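Local coordinates for homoserine kinase (Cytophaga hutchinsonii, PDB 4P52), which probably catalyses the ATP-dependent phosphorylation of L-homoserine to O-phospho-L-homoserine, a step of threonine biosynthesis, at residues F30-V35 and T322-G327; L45-D50 and L193-I198; S124-V129 and D163-C168. One frame throughout, in Å; residues are numbered along the deposited sequence.

Interaction 1. Residues F30-V35 and T322-G327; sequences FAPATV and TVNQQG
Pro32 rests its ring against Asn324 and Gly327, two residues of the loop that follows strand 316-322. The side chains of Pro32 and Asn324 cross at about a right angle, the amide ND2 of Asn324 lying 3.5 Å from CB of Pro32. Farther round the ring, CD of Pro32 packs 3.7 Å from the carbonyl O of Gly327. Proline suits the place because its compact ring meets an amide and a carbonyl by van der Waals packing alone. In Asn324 CG stands anti to the backbone N (chi1 169°), which carries the amide out toward Pro32, where ND2 donates to the carbonyl O of Val49 and OD1 turns back on its own loop. OD1 accepts hydrogen bonds from the backbone N of Gln326 at 2.8 Å, tilted out of the carbonyl plane, and from that of Gly327 at 3.3 Å, above the same face. Gly327 has a positive phi of 83°; a CB there would be jammed against the carbonyl O of Gln326, so glycine fits. This buried side contrasts with the loop's outer side, where the exposed side chains of Gln325 and Gln326 do not touch segment 30-35. The two bonds to OD1 define an Asx turn and the wider Asx motif, here in the link that carries the chain from the four-stranded antiparallel sheet to strand 329-330, an antiparallel partner of strand 26-36.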
loop_
_atom_site.group_PDB
_atom_site.type_symbol
_atom_site.label_atom_id
_atom_site.label_comp_id
_atom_site.label_asym_id
_atom_site.label_seq_id
_atom_site.Cartn_x
_atom_site.Cartn_y
_atom_site.Cartn_z
ATOM N N PHE A 30 9.427 3.654 -30.602
ATOM C CA PHE A 30 8.042 3.525 -30.238
ATOM C C PHE A 30 7.952 3.470 -28.715
ATOM O O PHE A 30 8.757 2.822 -28.073
ATOM C CB PHE A 30 7.465 2.264 -30.875
ATOM C CG PHE A 30 6.197 1.781 -30.248
ATOM C CD1 PHE A 30 6.225 1.003 -29.074
ATOM C CD2 PHE A 30 4.962 2.093 -30.822
ATOM C CE1 PHE A 30 5.046 0.542 -28.481
ATOM C CE2 PHE A 30 3.778 1.629 -30.243
ATOM C CZ PHE A 30 3.823 0.842 -29.073
ATOM N N ALA A 31 6.969 4.144 -28.127
ATOM C CA ALA A 31 6.810 4.100 -26.674
ATOM C C ALA A 31 5.360 3.771 -26.361
ATOM O O ALA A 31 4.467 4.307 -27.005
ATOM C CB ALA A 31 7.245 5.391 -26.029
ATOM N N PRO A 32 5.123 2.883 -25.374
ATOM C CA PRO A 32 3.791 2.349 -25.166
ATOM C C PRO A 32 2.822 3.195 -24.341
ATOM O O PRO A 32 3.221 3.967 -23.448
ATOM C CB PRO A 32 4.075 1.019 -24.461
ATOM C CG PRO A 32 5.286 1.296 -23.650
ATOM C CD PRO A 32 6.099 2.295 -24.441
ATOM N N ALA A 33 1.541 3.039 -24.639
ATOM C CA ALA A 33 0.476 3.461 -23.720
ATOM C C ALA A 33 0.692 2.854 -22.315
ATOM O O ALA A 33 1.274 1.763 -22.160
ATOM C CB ALA A 33 -0.885 3.034 -24.270
ATOM N N THR A 34 0.239 3.571 -21.298
ATOM C CA THR A 34 0.339 3.094 -19.935
ATOM C C THR A 34 -1.007 3.235 -19.275
ATOM O O THR A 34 -1.776 4.121 -19.632
ATOM C CB THR A 34 1.343 3.922 -19.115
ATOM O OG1 THR A 34 1.116 5.307 -19.366
ATOM C CG2 THR A 34 2.773 3.577 -19.480
ATOM N N VAL A 35 -1.292 2.366 -18.318
ATOM C CA VAL A 35 -2.471 2.511 -17.484
ATOM C C VAL A 35 -2.083 3.025 -16.084
ATOM O O VAL A 35 -1.444 2.321 -15.302
ATOM C CB VAL A 35 -3.225 1.177 -17.350
ATOM C CG1 VAL A 35 -4.396 1.318 -16.372
ATOM C CG2 VAL A 35 -3.700 0.711 -18.715
ATOM N N THR A 322 -0.683 -8.779 -22.052
ATOM C CA THR A 322 -0.020 -8.837 -20.749
ATOM C C THR A 322 0.697 -7.481 -20.496
ATOM O O THR A 322 0.756 -6.628 -21.388
ATOM C CB THR A 322 0.967 -10.034 -20.656
ATOM O OG1 THR A 322 1.997 -9.899 -21.645
ATOM C CG2 THR A 322 0.236 -11.376 -20.858
ATOM N N VAL A 323 1.240 -7.290 -19.296
ATOM C CA VAL A 323 2.040 -6.116 -18.985
ATOM C C VAL A 323 3.290 -6.111 -19.855
ATOM O O VAL A 323 3.989 -7.133 -19.976
ATOM C CB VAL A 323 2.435 -6.116 -17.491
ATOM C CG1 VAL A 323 3.422 -4.979 -17.176
ATOM C CG2 VAL A 323 1.189 -6.019 -16.615
ATOM N N ASN A 324 3.568 -4.972 -20.480
ATOM C CA ASN A 324 4.678 -4.837 -21.398
ATOM C C ASN A 324 5.939 -4.564 -20.586
ATOM O O ASN A 324 6.108 -3.483 -20.037
ATOM C CB ASN A 324 4.347 -3.725 -22.395
ATOM C CG ASN A 324 5.536 -3.300 -23.264
ATOM O OD1 ASN A 324 6.652 -3.844 -23.169
ATOM N ND2 ASN A 324 5.305 -2.276 -24.091
ATOM N N GLN A 325 6.817 -5.562 -20.498
ATOM C CA GLN A 325 8.050 -5.453 -19.727
ATOM C C GLN A 325 9.166 -4.706 -20.464
ATOM O O GLN A 325 10.167 -4.372 -19.876
ATOM C CB GLN A 325 8.572 -6.842 -19.400
ATOM C CG GLN A 325 7.612 -7.794 -18.687
ATOM C CD GLN A 325 7.179 -7.299 -17.317
ATOM O OE1 GLN A 325 7.906 -6.596 -16.615
ATOM N NE2 GLN A 325 5.958 -7.654 -16.941
ATOM N N GLN A 326 9.020 -4.492 -21.756
ATOM C CA GLN A 326 10.074 -3.872 -22.543
ATOM C C GLN A 326 10.143 -2.370 -22.339
ATOM O O GLN A 326 11.215 -1.833 -22.079
ATOM C CB GLN A 326 9.884 -4.195 -24.031
ATOM C CG GLN A 326 10.833 -3.507 -25.008
ATOM C CD GLN A 326 12.297 -3.500 -24.572
ATOM O OE1 GLN A 326 12.805 -4.435 -23.943
ATOM N NE2 GLN A 326 12.992 -2.437 -24.930
ATOM N N GLY A 327 8.994 -1.704 -22.419
ATOM C CA GLY A 327 8.969 -0.253 -22.415
ATOM C C GLY A 327 9.240 0.211 -23.833
ATOM O O GLY A 327 8.712 -0.364 -24.769
#

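Interaction 2. Residues L45-D50 and L193-I198; sequences LGFAVD and LYATII
The interface between the two sheets of this GHMP-kinase fold brings Phe47 and Val49, of strand 45-49 in the mixed sheet, against Ala195, of strand 194-200 in the four-stranded antiparallel sheet. The strands are not paired: even the nearest CA atoms, those of Val49 and Ala195, stand 7.7 Å apart, and side chains fill the interval. Phe47 and Val49 lie two apart on an extended strand and so point the same way, both toward Ala195. The far end of the phenyl group does the touching, with CE1 of Phe47 3.8 Å from CB of Ala195 and CZ of Phe47 at 3.9 Å from that same methyl, which approaches the ring obliquely. Val49 adds a looser touch, its CG1 4.3 Å from CB of Ala195. Val38 also packs against Phe47, as does Val35, and Leu291 of strand 288-292 lies beside Ala195. Alanine suits its place because a single methyl lets a bulky ring come close to the strand. The contact is wholly apolar, which implies that it rests on shape and exclusion of water rather than on directional bonds.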
loop_
_atom_site.group_PDB
_atom_site.type_symbol
_atom_site.label_atom_id
_atom_site.label_comp_id
_atom_site.label_asym_id
_atom_site.label_seq_id
_atom_site.Cartn_x
_atom_site.Cartn_y
_atom_site.Cartn_z
ATOM N N LEU A 45 0.346 3.976 -8.809
ATOM C CA LEU A 45 0.543 2.715 -9.553
ATOM C C LEU A 45 0.298 2.957 -11.030
ATOM O O LEU A 45 -0.572 3.739 -11.400
ATOM C CB LEU A 45 -0.425 1.636 -9.097
ATOM C CG LEU A 45 -0.438 1.300 -7.608
ATOM C CD1 LEU A 45 -1.586 0.325 -7.327
ATOM C CD2 LEU A 45 0.909 0.733 -7.173
ATOM N N GLY A 46 1.057 2.279 -11.871
ATOM C CA GLY A 46 0.921 2.398 -13.314
ATOM C C GLY A 46 1.640 1.228 -13.961
ATOM O O GLY A 46 2.592 0.658 -13.382
ATOM N N PHE A 47 1.190 0.845 -15.153
ATOM C CA PHE A 47 1.857 -0.219 -15.888
ATOM C C PHE A 47 1.721 -0.004 -17.380
ATOM O O PHE A 47 0.788 0.666 -17.829
ATOM C CB PHE A 47 1.332 -1.596 -15.457
ATOM C CG PHE A 47 -0.093 -1.862 -15.841
ATOM C CD1 PHE A 47 -0.408 -2.321 -17.127
ATOM C CD2 PHE A 47 -1.131 -1.688 -14.906
ATOM C CE1 PHE A 47 -1.718 -2.599 -17.479
ATOM C CE2 PHE A 47 -2.460 -1.959 -15.247
ATOM C CZ PHE A 47 -2.745 -2.414 -16.544
ATOM N N ALA A 48 2.662 -0.560 -18.148
ATOM C CA ALA A 48 2.700 -0.346 -19.601
ATOM C C ALA A 48 1.977 -1.454 -20.311
ATOM O O ALA A 48 1.958 -2.598 -19.854
ATOM C CB ALA A 48 4.126 -0.256 -20.078
ATOM N N VAL A 49 1.363 -1.134 -21.439
ATOM C CA VAL A 49 0.758 -2.195 -22.228
ATOM C C VAL A 49 1.448 -2.253 -23.567
ATOM O O VAL A 49 2.330 -1.445 -23.803
ATOM C CB VAL A 49 -0.769 -2.036 -22.357
ATOM C CG1 VAL A 49 -1.414 -2.331 -21.013
ATOM C CG2 VAL A 49 -1.132 -0.654 -22.884
ATOM N N ASP A 50 1.075 -3.224 -24.409
ATOM C CA ASP A 50 1.728 -3.418 -25.716
ATOM C C ASP A 50 1.297 -2.359 -26.729
ATOM O O ASP A 50 2.127 -1.918 -27.529
ATOM C CB ASP A 50 1.397 -4.788 -26.312
ATOM C CG ASP A 50 2.026 -5.960 -25.549
ATOM O OD1 ASP A 50 2.900 -5.764 -24.655
ATOM O OD2 ASP A 50 1.625 -7.116 -25.865
ATOM N N LEU A 193 -1.214 -12.455 -16.137
ATOM C CA LEU A 193 -2.115 -11.358 -15.850
ATOM C C LEU A 193 -2.324 -10.510 -17.115
ATOM O O LEU A 193 -1.360 -10.012 -17.714
ATOM C CB LEU A 193 -1.572 -10.516 -14.688
ATOM C CG LEU A 193 -2.471 -9.344 -14.365
ATOM C CD1 LEU A 193 -3.629 -9.825 -13.506
ATOM C CD2 LEU A 193 -1.681 -8.250 -13.682
ATOM N N TYR A 194 -3.581 -10.359 -17.518
ATOM C CA TYR A 194 -3.903 -9.645 -18.751
ATOM C C TYR A 194 -4.695 -8.404 -18.443
ATOM O O TYR A 194 -5.468 -8.354 -17.466
ATOM C CB TYR A 194 -4.734 -10.519 -19.664
ATOM C CG TYR A 194 -3.936 -11.551 -20.388
ATOM C CD1 TYR A 194 -3.534 -12.717 -19.741
ATOM C CD2 TYR A 194 -3.587 -11.365 -21.741
ATOM C CE1 TYR A 194 -2.809 -13.670 -20.405
ATOM C CE2 TYR A 194 -2.847 -12.317 -22.418
ATOM C CZ TYR A 194 -2.465 -13.458 -21.731
ATOM O OH TYR A 194 -1.730 -14.404 -22.365
ATOM N N ALA A 195 -4.472 -7.398 -19.275
ATOM C CA ALA A 195 -5.187 -6.140 -19.213
ATOM C C ALA A 195 -5.992 -5.968 -20.513
ATOM O O ALA A 195 -5.443 -6.114 -21.632
ATOM C CB ALA A 195 -4.204 -5.020 -19.066
ATOM N N THR A 196 -7.292 -5.710 -20.366
ATOM C CA THR A 196 -8.110 -5.336 -21.486
ATOM C C THR A 196 -8.358 -3.858 -21.336
ATOM O O THR A 196 -8.863 -3.431 -20.298
ATOM C CB THR A 196 -9.447 -6.094 -21.513
ATOM O OG1 THR A 196 -9.198 -7.504 -21.464
ATOM C CG2 THR A 196 -10.191 -5.781 -22.802
ATOM N N ILE A 197 -7.968 -3.087 -22.355
ATOM C CA ILE A 197 -8.228 -1.648 -22.435
ATOM C C ILE A 197 -9.327 -1.393 -23.471
ATOM O O ILE A 197 -9.258 -1.902 -24.601
ATOM C CB ILE A 197 -7.007 -0.828 -22.943
ATOM C CG1 ILE A 197 -5.733 -1.043 -22.128
ATOM C CG2 ILE A 197 -7.311 0.658 -22.908
ATOM C CD1 ILE A 197 -5.972 -1.187 -20.662
ATOM N N ILE A 198 -10.333 -0.614 -23.088
ATOM C CA ILE A 198 -11.294 -0.097 -24.043
ATOM C C ILE A 198 -11.245 1.435 -24.061
ATOM O O ILE A 198 -11.321 2.107 -23.002
ATOM C CB ILE A 198 -12.726 -0.639 -23.827
ATOM C CG1 ILE A 198 -13.630 -0.190 -24.978
ATOM C CG2 ILE A 198 -13.298 -0.285 -22.455
ATOM C CD1 ILE A 198 -14.783 -1.150 -25.214
#

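Interaction 3. Residues S124-V129 and D163-C168; sequences STVAGV and DNVAPC
Val126 meets Cys168 and Val165 with both of its branches, and these three residues carry the contact between the helix segments 124-129 and 163-168. The thiol sulphur of Cys168 is cradled by the valine: SG lies 3.6 Å from CB of Val126, 3.7 Å from its CG1 and 3.8 Å from its CG2. CG2 of Val126 also reaches one turn earlier in the facing helix, touching CG1 of Val165 at 3.8 Å, where the two side chains cross at a slant. In Val126 the rotation about CA-CB (chi1 164°) sets CG1 trans to the amide N and CG2 trans to the carbonyl carbon, which spreads the fork so that the sulphur faces both methyls. Cys168 holds SG trans to its own amide (chi1 -178°), extended toward Val126. With alanine in place of Val126, both methyl branches would go, and the sulphur of Cys168 and CG1 of Val165 would probably face a gap between the helices. Valine suits this site, since two methyls on a short stem reach both Cys168 and Val165, while the slim thiol fits against them. Helix 162-170 is kinked at Pro167, whose N cannot donate to the turn before; the regular bond from Cys168 N to Asn164 O (3.2 Å) spans the kink. Leu146 and Ala149 of helix 146-157 touch Val165, Pro328 lies against Val126, and strand 26-36 touches Ala127 through Ala31 and Cys168 through Thr34.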
loop_
_atom_site.group_PDB
_atom_site.type_symbol
_atom_site.label_atom_id
_atom_site.label_comp_id
_atom_site.label_asym_id
_atom_site.label_seq_id
_atom_site.Cartn_x
_atom_site.Cartn_y
_atom_site.Cartn_z
ATOM N N SER A 124 4.881 10.096 -26.042
ATOM C CA SER A 124 5.626 10.962 -26.946
ATOM C C SER A 124 6.947 11.405 -26.340
ATOM O O SER A 124 8.008 11.369 -26.988
ATOM C CB SER A 124 4.778 12.188 -27.256
ATOM O OG SER A 124 3.728 11.831 -28.143
ATOM N N THR A 125 6.869 11.839 -25.086
ATOM C CA THR A 125 7.992 12.416 -24.390
ATOM C C THR A 125 9.057 11.352 -24.141
ATOM O O THR A 125 10.256 11.602 -24.360
ATOM C CB THR A 125 7.520 12.988 -23.051
ATOM O OG1 THR A 125 6.453 13.917 -23.289
ATOM C CG2 THR A 125 8.647 13.688 -22.349
ATOM N N VAL A 126 8.611 10.170 -23.696
ATOM C CA VAL A 126 9.505 9.052 -23.423
ATOM C C VAL A 126 10.148 8.599 -24.751
ATOM O O VAL A 126 11.357 8.369 -24.809
ATOM C CB VAL A 126 8.752 7.905 -22.720
ATOM C CG1 VAL A 126 9.534 6.618 -22.767
ATOM C CG2 VAL A 126 8.453 8.283 -21.284
ATOM N N ALA A 127 9.349 8.510 -25.812
ATOM C CA ALA A 127 9.879 8.218 -27.122
ATOM C C ALA A 127 11.007 9.172 -27.544
ATOM O O ALA A 127 12.081 8.707 -27.969
ATOM C CB ALA A 127 8.779 8.179 -28.161
ATOM N N GLY A 128 10.804 10.477 -27.377
ATOM C CA GLY A 128 11.840 11.447 -27.736
ATOM C C GLY A 128 13.133 11.298 -26.954
ATOM O O GLY A 128 14.233 11.362 -27.522
ATOM N N VAL A 129 13.015 11.071 -25.652
ATOM C CA VAL A 129 14.184 11.062 -24.771
ATOM C C VAL A 129 14.991 9.779 -24.965
ATOM O O VAL A 129 16.223 9.804 -25.092
ATOM C CB VAL A 129 13.768 11.225 -23.296
ATOM C CG1 VAL A 129 14.973 11.100 -22.400
ATOM C CG2 VAL A 129 13.143 12.590 -23.094
ATOM N N ASP A 163 3.492 8.033 -12.703
ATOM C CA ASP A 163 2.844 6.741 -12.873
ATOM C C ASP A 163 2.437 6.466 -14.315
ATOM O O ASP A 163 2.069 5.342 -14.647
ATOM C CB ASP A 163 1.682 6.530 -11.910
ATOM C CG ASP A 163 0.534 7.500 -12.125
ATOM O OD1 ASP A 163 0.615 8.418 -12.994
ATOM O OD2 ASP A 163 -0.468 7.330 -11.385
ATOM N N ASN A 164 2.539 7.476 -15.178
ATOM C CA ASN A 164 2.543 7.219 -16.634
ATOM C C ASN A 164 3.973 7.110 -17.182
ATOM O O ASN A 164 4.314 6.132 -17.852
ATOM C CB ASN A 164 1.799 8.302 -17.398
ATOM C CG ASN A 164 0.314 8.320 -17.103
ATOM O OD1 ASN A 164 -0.186 9.304 -16.565
ATOM N ND2 ASN A 164 -0.407 7.259 -17.483
ATOM N N VAL A 165 4.799 8.108 -16.870
ATOM C CA VAL A 165 6.114 8.246 -17.456
ATOM C C VAL A 165 7.057 7.099 -17.083
ATOM O O VAL A 165 7.693 6.532 -17.968
ATOM C CB VAL A 165 6.766 9.593 -17.082
ATOM C CG1 VAL A 165 8.102 9.732 -17.764
ATOM C CG2 VAL A 165 5.907 10.765 -17.531
ATOM N N ALA A 166 7.156 6.756 -15.788
ATOM C CA ALA A 166 8.091 5.709 -15.355
ATOM C C ALA A 166 7.832 4.332 -16.009
ATOM O O ALA A 166 8.777 3.742 -16.568
ATOM C CB ALA A 166 8.177 5.607 -13.836
ATOM N N PRO A 167 6.570 3.829 -15.971
ATOM C CA PRO A 167 6.320 2.526 -16.621
ATOM C C PRO A 167 6.472 2.589 -18.150
ATOM O O PRO A 167 6.816 1.574 -18.808
ATOM C CB PRO A 167 4.870 2.187 -16.234
ATOM C CG PRO A 167 4.245 3.499 -15.900
ATOM C CD PRO A 167 5.349 4.377 -15.348
ATOM N N CYS A 168 6.222 3.766 -18.710
ATOM C CA CYS A 168 6.390 3.945 -20.114
ATOM C C CYS A 168 7.873 3.775 -20.479
ATOM O O CYS A 168 8.219 3.034 -21.401
ATOM C CB CYS A 168 5.885 5.318 -20.549
ATOM S SG CYS A 168 6.072 5.492 -22.331
#

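In the fold
All three contacts are buried near the centre of the chain, though interaction 1 has a solvent side on its loop. Strand 26-36 is common ground: it pairs with strand 45-49, so one side each of interactions 1 and 2 lies in the same mixed sheet, joined by probable backbone bonds from Val35 to Phe47 and Asn324 to Ala48. It also touches interaction 3, through a bond between Thr34 OG1 and Asn164 ND2. Chemistry follows place. Interaction 1 sets a proline ring against an amide and a carbonyl, the amide's hydrogen bonds running within the loop and to Val49; interactions 2 and 3, sheet against sheet and helix against helix, are apolar. Pro167 meets Phe47 and Ala48, bringing helix 162-170 against strand 45-49.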